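Local coordinates for VP4 CORE protein (Bluetongue virus, PDB 2JHP) that caps viral messenger RNA in bluetongue virus, combining several steps of cap synthesis, methylation included, in one inner-capsid protein, at residues 139-144 with 212-217; 182-187 with 381-386; 324-329 with 335-340. All coordinates share one frame; numbering follows the deposited sequence.

Interaction 1 (139-144 with 212-217); sequences TLNDAN and PGRFRR. With GUN (guanine), chain D.
Arg214 and Asn141 face each other across the rim of a guanine pocket, with Leu140 just behind. No hydrogen bond runs between the two segments. Their closest approach is 3.6 Å, from Asn141 OD1 to Arg214 NH2, with OD1 at the edge of the guanidinium and near its plane. The two flat groups are turned 48° to each other. What joins them is the base, which each grips at a different atom. Arg214 NH1 donates to O6 of guanine over 3.0 Å on a markedly bent path (N-H...O 136°). Asn141 ND2 gives a straighter bond, 3.2 Å long, to guanine N7. Together they bind the O6/N7 edge of the purine, consistent with recognition of guanine, and the arginine probably adds positive potential beside the carbonyl oxygen. Arg214 gets there by an otherwise extended chain that bends at chi3 (65°), bringing NH1 to the base and leaving NH2 beside the asparagine. NH2 also lies 4.1 Å from Leu140 O, the backbone carbonyl that accepts from Ala143 N. The backbones stay well apart, 9.6 Å between Asn141 CA and Arg214 CA, so the joint is made by side chains and ligand and little surface is buried. Phe387 of helix 380-391 touches Leu140, Asn141 and Arg214 alike. Helix 114-128 packs against Thr139 and Ala143 through Phe126, while Arg214 rests on Phe207 of helix 202-210, which precedes the short helix 212-216.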
loop_
_atom_site.group_PDB
_atom_site.type_symbol
_atom_site.label_atom_id
_atom_site.label_comp_id
_atom_site.label_asym_id
_atom_site.label_seq_id
_atom_site.Cartn_x
_atom_site.Cartn_y
_atom_site.Cartn_z
ATOM N N THR A 139 0.689 1.558 -5.697
ATOM C CA THR A 139 0.894 2.993 -5.609
ATOM C C THR A 139 0.744 3.657 -6.971
ATOM O O THR A 139 0.040 4.661 -7.091
ATOM C CB THR A 139 2.241 3.351 -4.968
ATOM O OG1 THR A 139 2.340 2.688 -3.708
ATOM C CG2 THR A 139 2.326 4.855 -4.725
ATOM N N LEU A 140 1.390 3.085 -7.985
ATOM C CA LEU A 140 1.259 3.559 -9.365
ATOM C C LEU A 140 -0.208 3.659 -9.784
ATOM O O LEU A 140 -0.639 4.670 -10.343
ATOM C CB LEU A 140 2.011 2.631 -10.335
ATOM C CG LEU A 140 3.536 2.595 -10.298
ATOM C CD1 LEU A 140 4.048 1.552 -11.239
ATOM C CD2 LEU A 140 4.112 3.958 -10.688
ATOM N N ASN A 141 -0.965 2.607 -9.498
ATOM C CA ASN A 141 -2.385 2.536 -9.829
ATOM C C ASN A 141 -3.252 3.694 -9.345
ATOM O O ASN A 141 -4.216 4.054 -10.014
ATOM C CB ASN A 141 -2.978 1.221 -9.332
ATOM C CG ASN A 141 -2.663 0.071 -10.239
ATOM O OD1 ASN A 141 -2.113 0.253 -11.324
ATOM N ND2 ASN A 141 -3.002 -1.130 -9.801
ATOM N N ASP A 142 -2.925 4.273 -8.195
ATOM C CA ASP A 142 -3.736 5.365 -7.667
ATOM C C ASP A 142 -3.043 6.733 -7.725
ATOM O O ASP A 142 -3.523 7.702 -7.133
ATOM C CB ASP A 142 -4.215 5.039 -6.245
ATOM C CG ASP A 142 -5.096 3.796 -6.186
ATOM O OD1 ASP A 142 -6.016 3.675 -7.011
ATOM O OD2 ASP A 142 -4.872 2.930 -5.310
ATOM N N ALA A 143 -1.933 6.808 -8.460
ATOM C CA ALA A 143 -1.082 8.010 -8.496
ATOM C C ALA A 143 -1.345 8.884 -9.702
ATOM O O ALA A 143 -1.557 8.376 -10.802
ATOM C CB ALA A 143 0.396 7.628 -8.457
ATOM N N ASN A 144 -1.323 10.197 -9.488
ATOM C CA ASN A 144 -1.346 11.181 -10.566
ATOM C C ASN A 144 0.076 11.340 -11.053
ATOM O O ASN A 144 0.889 11.961 -10.386
ATOM C CB ASN A 144 -1.884 12.510 -10.042
ATOM C CG ASN A 144 -1.886 13.615 -11.104
ATOM O OD1 ASN A 144 -1.381 13.446 -12.227
ATOM N ND2 ASN A 144 -2.465 14.759 -10.741
ATOM N N PRO A 212 -10.772 2.061 -18.148
ATOM C CA PRO A 212 -11.372 3.328 -18.605
ATOM C C PRO A 212 -10.483 4.543 -18.337
ATOM O O PRO A 212 -10.265 5.354 -19.237
ATOM C CB PRO A 212 -12.672 3.435 -17.786
ATOM C CG PRO A 212 -12.991 2.036 -17.356
ATOM C CD PRO A 212 -11.703 1.254 -17.334
ATOM N N GLY A 213 -9.966 4.635 -17.111
ATOM C CA GLY A 213 -9.201 5.792 -16.639
ATOM C C GLY A 213 -8.017 6.166 -17.513
ATOM O O GLY A 213 -8.025 7.215 -18.176
ATOM N N ARG A 214 -7.001 5.304 -17.532
ATOM C CA ARG A 214 -5.801 5.592 -18.303
ATOM C C ARG A 214 -6.023 5.604 -19.803
ATOM O O ARG A 214 -5.250 6.234 -20.533
ATOM C CB ARG A 214 -4.618 4.699 -17.925
ATOM C CG ARG A 214 -4.934 3.279 -17.620
ATOM C CD ARG A 214 -3.685 2.601 -17.075
ATOM N NE ARG A 214 -3.246 3.140 -15.787
ATOM C CZ ARG A 214 -2.767 2.400 -14.785
ATOM N NH1 ARG A 214 -2.667 1.077 -14.913
ATOM N NH2 ARG A 214 -2.397 2.975 -13.642
ATOM N N PHE A 215 -7.079 4.935 -20.264
ATOM C CA PHE A 215 -7.499 5.105 -21.651
ATOM C C PHE A 215 -7.915 6.557 -21.917
ATOM O O PHE A 215 -7.339 7.219 -22.786
ATOM C CB PHE A 215 -8.615 4.143 -22.049
ATOM C CG PHE A 215 -9.083 4.340 -23.462
ATOM C CD1 PHE A 215 -8.340 3.834 -24.531
ATOM C CD2 PHE A 215 -10.251 5.063 -23.734
ATOM C CE1 PHE A 215 -8.757 4.023 -25.852
ATOM C CE2 PHE A 215 -10.689 5.258 -25.051
ATOM C CZ PHE A 215 -9.942 4.734 -26.114
ATOM N N ARG A 216 -8.890 7.044 -21.149
ATOM C CA ARG A 216 -9.405 8.410 -21.311
ATOM C C ARG A 216 -8.346 9.513 -21.203
ATOM O O ARG A 216 -8.419 10.503 -21.931
ATOM C CB ARG A 216 -10.567 8.689 -20.356
ATOM C CG ARG A 216 -11.929 8.503 -21.008
ATOM C CD ARG A 216 -13.046 9.245 -20.261
ATOM N NE ARG A 216 -13.673 8.505 -19.154
ATOM C CZ ARG A 216 -13.700 7.176 -19.000
ATOM N NH1 ARG A 216 -13.132 6.359 -19.891
ATOM N NH2 ARG A 216 -14.313 6.656 -17.940
ATOM N N ARG A 217 -7.365 9.334 -20.316
ATOM C CA ARG A 217 -6.315 10.337 -20.112
ATOM C C ARG A 217 -5.253 10.364 -21.237
ATOM O O ARG A 217 -4.309 11.169 -21.200
ATOM C CB ARG A 217 -5.636 10.145 -18.754
ATOM C CG ARG A 217 -6.544 10.225 -17.531
ATOM C CD ARG A 217 -5.729 10.294 -16.230
ATOM N NE ARG A 217 -4.551 9.410 -16.244
ATOM C CZ ARG A 217 -4.541 8.126 -15.875
ATOM N NH1 ARG A 217 -5.652 7.531 -15.438
ATOM N NH2 ARG A 217 -3.406 7.431 -15.937
HETATM N N9 GUN D . -0.644 -5.369 -11.880
HETATM C C8 GUN D . -1.409 -4.745 -10.980
HETATM N N7 GUN D . -1.898 -3.623 -11.512
HETATM C C5 GUN D . -1.447 -3.532 -12.758
HETATM C C6 GUN D . -1.637 -2.584 -13.760
HETATM O O6 GUN D . -2.345 -1.595 -13.562
HETATM N N1 GUN D . -1.008 -2.789 -15.000
HETATM C C2 GUN D . -0.206 -3.943 -15.167
HETATM N N2 GUN D . 0.404 -4.156 -16.319
HETATM N N3 GUN D . -0.046 -4.842 -14.179
HETATM C C4 GUN D . -0.648 -4.652 -12.993
#

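Interaction 2 (182-187 with 381-386); sequences MLDYIV and FLKKRL. With GUN (guanine), chain D.
Lys383 NZ meets Asp184 OD2 in a buried salt bridge of 2.8 Å that ties helix 380-391 to helix 178-186. The ammonium comes to the anti side of the carboxylate oxygen, 22° out of its plane. Lys383 leaves its helix with CG anti to the backbone N (chi1 -161°) and bends at chi3, carrying NZ across to the aspartate; Asp176 supplies the same ammonium with a second carboxylate. The backbone of Asp184 holds the guanine. Its carbonyl O, in the last turn of the helix, accepts from two neighbouring donors, guanine N2 at 3.0 Å and guanine N1 at 3.2 Å. This pairing suits guanine, whose amino group and N1-H lie side by side, and is consistent with base recognition. The aliphatic part of Lys383 lies close against the same amino group through CG, and Lys384 CG approaches N9 at 4.0 Å. Beyond the ligand the packing turns apolar. Leu386 CD1 sits over the face of the Tyr185 ring in a CH-pi contact, 3.8 Å from the centroid, and the two side chains run alongside each other, pointing the same way. The opposite face of that ring is occupied by Met182 O, so the phenol is sandwiched between its own helix and the leucine. The segments run roughly parallel, 33° apart, with axes 8.9 Å from each other at closest. Behind helix 178-186 lies the sheet, where Leu304 of strand 302-308 and Arg337 of strand 335-341 touch Tyr185, while Phe207 of helix 202-210 packs on Leu183 and Asp184.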
loop_
_atom_site.group_PDB
_atom_site.type_symbol
_atom_site.label_atom_id
_atom_site.label_comp_id
_atom_site.label_asym_id
_atom_site.label_seq_id
_atom_site.Cartn_x
_atom_site.Cartn_y
_atom_site.Cartn_z
ATOM N N MET A 182 -0.103 -6.012 -23.230
ATOM C CA MET A 182 0.993 -5.164 -23.702
ATOM C C MET A 182 0.752 -3.716 -23.260
ATOM O O MET A 182 1.566 -3.154 -22.529
ATOM C CB MET A 182 1.158 -5.272 -25.217
ATOM C CG MET A 182 2.365 -4.611 -25.763
ATOM S SD MET A 182 1.915 -4.018 -27.376
ATOM C CE MET A 182 3.505 -3.853 -28.119
ATOM N N LEU A 183 -0.388 -3.153 -23.657
ATOM C CA LEU A 183 -0.805 -1.833 -23.208
ATOM C C LEU A 183 -0.852 -1.728 -21.686
ATOM O O LEU A 183 -0.489 -0.697 -21.136
ATOM C CB LEU A 183 -2.156 -1.441 -23.815
ATOM C CG LEU A 183 -2.322 -1.427 -25.347
ATOM C CD1 LEU A 183 -3.786 -1.333 -25.702
ATOM C CD2 LEU A 183 -1.524 -0.308 -26.026
ATOM N N ASP A 184 -1.261 -2.799 -21.010
ATOM C CA ASP A 184 -1.354 -2.803 -19.547
ATOM C C ASP A 184 -0.099 -2.376 -18.802
ATOM O O ASP A 184 -0.192 -1.601 -17.846
ATOM C CB ASP A 184 -1.772 -4.169 -19.028
ATOM C CG ASP A 184 -3.251 -4.359 -19.033
ATOM O OD1 ASP A 184 -3.979 -3.366 -19.231
ATOM O OD2 ASP A 184 -3.685 -5.515 -18.842
ATOM N N TYR A 185 1.067 -2.899 -19.206
ATOM C CA TYR A 185 2.312 -2.528 -18.544
ATOM C C TYR A 185 3.041 -1.316 -19.146
ATOM O O TYR A 185 3.867 -0.703 -18.480
ATOM C CB TYR A 185 3.234 -3.731 -18.425
ATOM C CG TYR A 185 3.809 -4.221 -19.725
ATOM C CD1 TYR A 185 4.880 -3.570 -20.329
ATOM C CD2 TYR A 185 3.306 -5.366 -20.337
ATOM C CE1 TYR A 185 5.413 -4.030 -21.523
ATOM C CE2 TYR A 185 3.835 -5.833 -21.518
ATOM C CZ TYR A 185 4.891 -5.163 -22.107
ATOM O OH TYR A 185 5.430 -5.632 -23.284
ATOM N N ILE A 186 2.772 -0.979 -20.399
ATOM C CA ILE A 186 3.482 0.146 -21.001
ATOM C C ILE A 186 2.766 1.481 -20.776
ATOM O O ILE A 186 3.422 2.501 -20.626
ATOM C CB ILE A 186 3.804 -0.086 -22.512
ATOM C CG1 ILE A 186 4.940 0.832 -22.999
ATOM C CG2 ILE A 186 2.550 0.082 -23.374
ATOM C CD1 ILE A 186 6.326 0.532 -22.431
ATOM N N VAL A 187 1.434 1.478 -20.754
ATOM C CA VAL A 187 0.665 2.720 -20.580
ATOM C C VAL A 187 0.603 3.113 -19.102
ATOM O O VAL A 187 0.009 2.403 -18.291
ATOM C CB VAL A 187 -0.774 2.612 -21.153
ATOM C CG1 VAL A 187 -1.561 3.920 -20.927
ATOM C CG2 VAL A 187 -0.756 2.244 -22.637
ATOM N N PHE A 381 2.172 -12.156 -12.916
ATOM C CA PHE A 381 3.251 -11.569 -12.144
ATOM C C PHE A 381 4.359 -10.986 -13.023
ATOM O O PHE A 381 5.047 -10.049 -12.618
ATOM C CB PHE A 381 3.777 -12.577 -11.127
ATOM C CG PHE A 381 2.735 -13.011 -10.126
ATOM C CD1 PHE A 381 2.309 -14.337 -10.069
ATOM C CD2 PHE A 381 2.171 -12.083 -9.244
ATOM C CE1 PHE A 381 1.343 -14.739 -9.143
ATOM C CE2 PHE A 381 1.208 -12.470 -8.320
ATOM C CZ PHE A 381 0.794 -13.806 -8.272
ATOM N N LEU A 382 4.525 -11.525 -14.228
ATOM C CA LEU A 382 5.424 -10.893 -15.190
ATOM C C LEU A 382 4.892 -9.498 -15.519
ATOM O O LEU A 382 5.619 -8.510 -15.421
ATOM C CB LEU A 382 5.599 -11.743 -16.464
ATOM C CG LEU A 382 6.503 -11.156 -17.564
ATOM C CD1 LEU A 382 7.920 -10.820 -17.037
ATOM C CD2 LEU A 382 6.595 -12.065 -18.765
ATOM N N LYS A 383 3.613 -9.420 -15.878
ATOM C CA LYS A 383 2.998 -8.140 -16.184
ATOM C C LYS A 383 3.218 -7.140 -15.050
ATOM O O LYS A 383 3.686 -6.039 -15.291
ATOM C CB LYS A 383 1.512 -8.295 -16.490
ATOM C CG LYS A 383 0.942 -7.118 -17.246
ATOM C CD LYS A 383 -0.414 -7.418 -17.833
ATOM C CE LYS A 383 -1.496 -7.417 -16.780
ATOM N NZ LYS A 383 -2.820 -7.723 -17.387
ATOM N N LYS A 384 2.911 -7.538 -13.821
ATOM C CA LYS A 384 3.137 -6.690 -12.651
ATOM C C LYS A 384 4.543 -6.108 -12.633
ATOM O O LYS A 384 4.717 -4.887 -12.597
ATOM C CB LYS A 384 2.864 -7.466 -11.352
ATOM C CG LYS A 384 2.692 -6.595 -10.104
ATOM C CD LYS A 384 2.065 -7.389 -8.960
ATOM C CE LYS A 384 2.442 -6.841 -7.581
ATOM N NZ LYS A 384 3.873 -7.118 -7.231
ATOM N N ARG A 385 5.529 -7.002 -12.680
ATOM C CA ARG A 385 6.949 -6.674 -12.602
ATOM C C ARG A 385 7.472 -5.785 -13.733
ATOM O O ARG A 385 8.389 -4.990 -13.523
ATOM C CB ARG A 385 7.774 -7.951 -12.578
ATOM C CG ARG A 385 7.801 -8.665 -11.256
ATOM C CD ARG A 385 9.026 -9.545 -11.227
ATOM N NE ARG A 385 8.837 -10.778 -10.469
ATOM C CZ ARG A 385 9.660 -11.819 -10.541
ATOM N NH1 ARG A 385 10.723 -11.766 -11.342
ATOM N NH2 ARG A 385 9.422 -12.906 -9.818
ATOM N N LEU A 386 6.920 -5.947 -14.933
ATOM C CA LEU A 386 7.277 -5.089 -16.050
ATOM C C LEU A 386 6.768 -3.672 -15.743
ATOM O O LEU A 386 7.514 -2.703 -15.782
ATOM C CB LEU A 386 6.685 -5.627 -17.366
ATOM C CG LEU A 386 7.248 -6.895 -18.025
ATOM C CD1 LEU A 386 6.359 -7.361 -19.176
ATOM C CD2 LEU A 386 8.662 -6.685 -18.544
HETATM N N9 GUN D . -0.644 -5.369 -11.880
HETATM C C8 GUN D . -1.409 -4.745 -10.980
HETATM N N7 GUN D . -1.898 -3.623 -11.512
HETATM C C5 GUN D . -1.447 -3.532 -12.758
HETATM C C6 GUN D . -1.637 -2.584 -13.760
HETATM O O6 GUN D . -2.345 -1.595 -13.562
HETATM N N1 GUN D . -1.008 -2.789 -15.000
HETATM C C2 GUN D . -0.206 -3.943 -15.167
HETATM N N2 GUN D . 0.404 -4.156 -16.319
HETATM N N3 GUN D . -0.046 -4.842 -14.179
HETATM C C4 GUN D . -0.648 -4.652 -12.993
#

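Interaction 3 (324-329 with 335-340); sequences FPQPGA and ELRNFM
Gln326 reaches from the loop after strand 322-324 onto the start of strand 335-341, where Glu335 and Arg337 receive it. Its CB points toward that strand. CG, anti to the carbonyl carbon (chi1 -52°), lies 3.8 Å from Arg337 CG, against the aliphatic part of the arginine. CD then comes up to Arg337 NE at the edge of the guanidinium, and the amide divides its two ends between the two neighbours. OE1 accepts from Arg337 NE in a short bond of 2.7 Å; the oxygen lies in the guanidinium plane, but NE approaches it from well above the plane of the amide, and the two planes are almost perpendicular (88°). NE2 donates twice, both times within its own amide plane: to Glu335 O at 3.0 Å, a bond that strikes the peptide carbonyl from above, and to Glu335 OE2 at 3.3 Å, on the anti side of the carboxylate. Three bonds thus fix the rotation of the buried amide. Glu335 OE1 has its main partner in Lys306, and Arg337 NH2 pairs with Asp265. With Lys178 weakly paired to Glu335, this lysine, aspartate, lysine and glutamate set resembles the K-D-K-E tetrad of cap 2'-O-methyltransferases. Farther along, Phe324 and Arg337 form an antiparallel hydrogen-bonded pair, with Phe324 N to Arg337 O and Arg337 N to Phe324 O both 3.1 Å. Phe324 CZ presses on Phe339 CB at 3.3 Å, a tight fit. Strand 322-324 is one of the two edge strands of a seven-stranded methyltransferase-type Rossmann sheet, with 335-341 antiparallel between it and 302-308; helices 178-186 and 380-391 cover the face bearing Phe324 and Arg337.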
loop_
_atom_site.group_PDB
_atom_site.type_symbol
_atom_site.label_atom_id
_atom_site.label_comp_id
_atom_site.label_asym_id
_atom_site.label_seq_id
_atom_site.Cartn_x
_atom_site.Cartn_y
_atom_site.Cartn_z
ATOM N N PHE A 324 12.177 -8.082 -23.440
ATOM C CA PHE A 324 11.554 -8.960 -22.460
ATOM C C PHE A 324 10.416 -9.823 -22.963
ATOM O O PHE A 324 9.848 -9.558 -24.022
ATOM C CB PHE A 324 11.150 -8.215 -21.185
ATOM C CG PHE A 324 10.702 -6.806 -21.400
ATOM C CD1 PHE A 324 9.681 -6.509 -22.290
ATOM C CD2 PHE A 324 11.283 -5.776 -20.664
ATOM C CE1 PHE A 324 9.251 -5.195 -22.466
ATOM C CE2 PHE A 324 10.867 -4.455 -20.822
ATOM C CZ PHE A 324 9.845 -4.164 -21.722
ATOM N N PRO A 325 10.095 -10.880 -22.195
ATOM C CA PRO A 325 9.007 -11.784 -22.552
ATOM C C PRO A 325 7.653 -11.091 -22.458
ATOM O O PRO A 325 7.526 -10.057 -21.798
ATOM C CB PRO A 325 9.115 -12.904 -21.511
ATOM C CG PRO A 325 10.463 -12.736 -20.874
ATOM C CD PRO A 325 10.750 -11.277 -20.935
ATOM N N GLN A 326 6.662 -11.662 -23.131
ATOM C CA GLN A 326 5.329 -11.077 -23.216
ATOM C C GLN A 326 4.325 -11.850 -22.376
ATOM O O GLN A 326 4.125 -13.044 -22.595
ATOM C CB GLN A 326 4.845 -11.040 -24.666
ATOM C CG GLN A 326 5.829 -10.400 -25.629
ATOM C CD GLN A 326 5.188 -10.085 -26.950
ATOM O OE1 GLN A 326 4.256 -9.283 -27.022
ATOM N NE2 GLN A 326 5.674 -10.714 -28.007
ATOM N N PRO A 327 3.697 -11.168 -21.404
ATOM C CA PRO A 327 2.629 -11.775 -20.617
ATOM C C PRO A 327 1.468 -12.175 -21.521
ATOM O O PRO A 327 1.102 -11.414 -22.418
ATOM C CB PRO A 327 2.194 -10.648 -19.668
ATOM C CG PRO A 327 3.276 -9.661 -19.696
ATOM C CD PRO A 327 3.964 -9.776 -21.005
ATOM N N GLY A 328 0.912 -13.366 -21.290
ATOM C CA GLY A 328 -0.254 -13.854 -22.030
ATOM C C GLY A 328 0.046 -14.414 -23.412
ATOM O O GLY A 328 -0.875 -14.780 -24.151
ATOM N N ALA A 329 1.327 -14.484 -23.762
ATOM C CA ALA A 329 1.748 -15.015 -25.050
ATOM C C ALA A 329 1.862 -16.537 -24.993
ATOM O O ALA A 329 2.119 -17.105 -23.932
ATOM C CB ALA A 329 3.071 -14.389 -25.479
ATOM N N GLU A 335 8.493 -14.407 -29.874
ATOM C CA GLU A 335 8.408 -12.973 -30.063
ATOM C C GLU A 335 8.523 -12.311 -28.696
ATOM O O GLU A 335 7.910 -12.755 -27.716
ATOM C CB GLU A 335 7.071 -12.638 -30.710
ATOM C CG GLU A 335 6.856 -11.197 -31.047
ATOM C CD GLU A 335 5.523 -10.987 -31.729
ATOM O OE1 GLU A 335 5.396 -11.395 -32.905
ATOM O OE2 GLU A 335 4.601 -10.421 -31.093
ATOM N N LEU A 336 9.340 -11.270 -28.634
ATOM C CA LEU A 336 9.508 -10.495 -27.414
ATOM C C LEU A 336 9.047 -9.082 -27.685
ATOM O O LEU A 336 8.522 -8.796 -28.765
ATOM C CB LEU A 336 10.975 -10.488 -26.979
ATOM C CG LEU A 336 11.666 -11.846 -26.827
ATOM C CD1 LEU A 336 13.142 -11.621 -26.700
ATOM C CD2 LEU A 336 11.146 -12.651 -25.640
ATOM N N ARG A 337 9.236 -8.207 -26.703
ATOM C CA ARG A 337 8.997 -6.780 -26.886
ATOM C C ARG A 337 10.274 -6.009 -26.618
ATOM O O ARG A 337 11.043 -6.340 -25.713
ATOM C CB ARG A 337 7.862 -6.282 -25.991
ATOM C CG ARG A 337 6.482 -6.769 -26.400
ATOM C CD ARG A 337 6.085 -6.233 -27.759
ATOM N NE ARG A 337 4.984 -6.998 -28.334
ATOM C CZ ARG A 337 4.453 -6.775 -29.535
ATOM N NH1 ARG A 337 4.895 -5.784 -30.300
ATOM N NH2 ARG A 337 3.461 -7.539 -29.969
ATOM N N ASN A 338 10.505 -4.998 -27.440
ATOM C CA ASN A 338 11.699 -4.192 -27.343
ATOM C C ASN A 338 11.337 -2.881 -26.703
ATOM O O ASN A 338 10.673 -2.051 -27.320
ATOM C CB ASN A 338 12.290 -3.953 -28.733
ATOM C CG ASN A 338 13.633 -3.245 -28.692
ATOM O OD1 ASN A 338 14.227 -2.993 -29.731
ATOM N ND2 ASN A 338 14.111 -2.917 -27.500
ATOM N N PHE A 339 11.747 -2.714 -25.451
ATOM C CA PHE A 339 11.568 -1.446 -24.775
ATOM C C PHE A 339 12.766 -0.534 -25.035
ATOM O O PHE A 339 13.926 -0.952 -24.906
ATOM C CB PHE A 339 11.330 -1.627 -23.268
ATOM C CG PHE A 339 11.314 -0.331 -22.508
ATOM C CD1 PHE A 339 10.253 0.560 -22.643
ATOM C CD2 PHE A 339 12.376 0.018 -21.685
ATOM C CE1 PHE A 339 10.247 1.765 -21.956
ATOM C CE2 PHE A 339 12.378 1.219 -20.996
ATOM C CZ PHE A 339 11.315 2.094 -21.129
ATOM N N MET A 340 12.466 0.707 -25.402
ATOM C CA MET A 340 13.484 1.687 -25.719
ATOM C C MET A 340 13.255 2.904 -24.835
ATOM O O MET A 340 12.209 3.553 -24.928
ATOM C CB MET A 340 13.403 2.095 -27.198
ATOM C CG MET A 340 13.592 0.967 -28.231
ATOM S SD MET A 340 13.335 1.468 -29.960
ATOM C CE MET A 340 14.632 2.676 -30.159
#

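In the fold
Interactions 1 and 2 hold one guanine from different edges, their centres 14 Å apart, and they meet directly where Arg214 CD packs 3.9 Å from Val187 O. Interaction 3 does not touch the base, the Phe324 side chain lying about 11 Å from it, but it backs the pocket wall: its centre is 10 Å from that of interaction 2, with Leu386 CD2 on Phe324 CD2 and Tyr185 OH on Arg337 CG, each 3.5 Å apart. The Arg337 side chain is also about 7 Å from a bound S-adenosyl-L-homocysteine. Helices 178-186 and 380-391 therefore lie between the guanine site and the edge of the methyltransferase sheet, while interactions 1 and 3 remain about 12 Å apart at their nearest atoms.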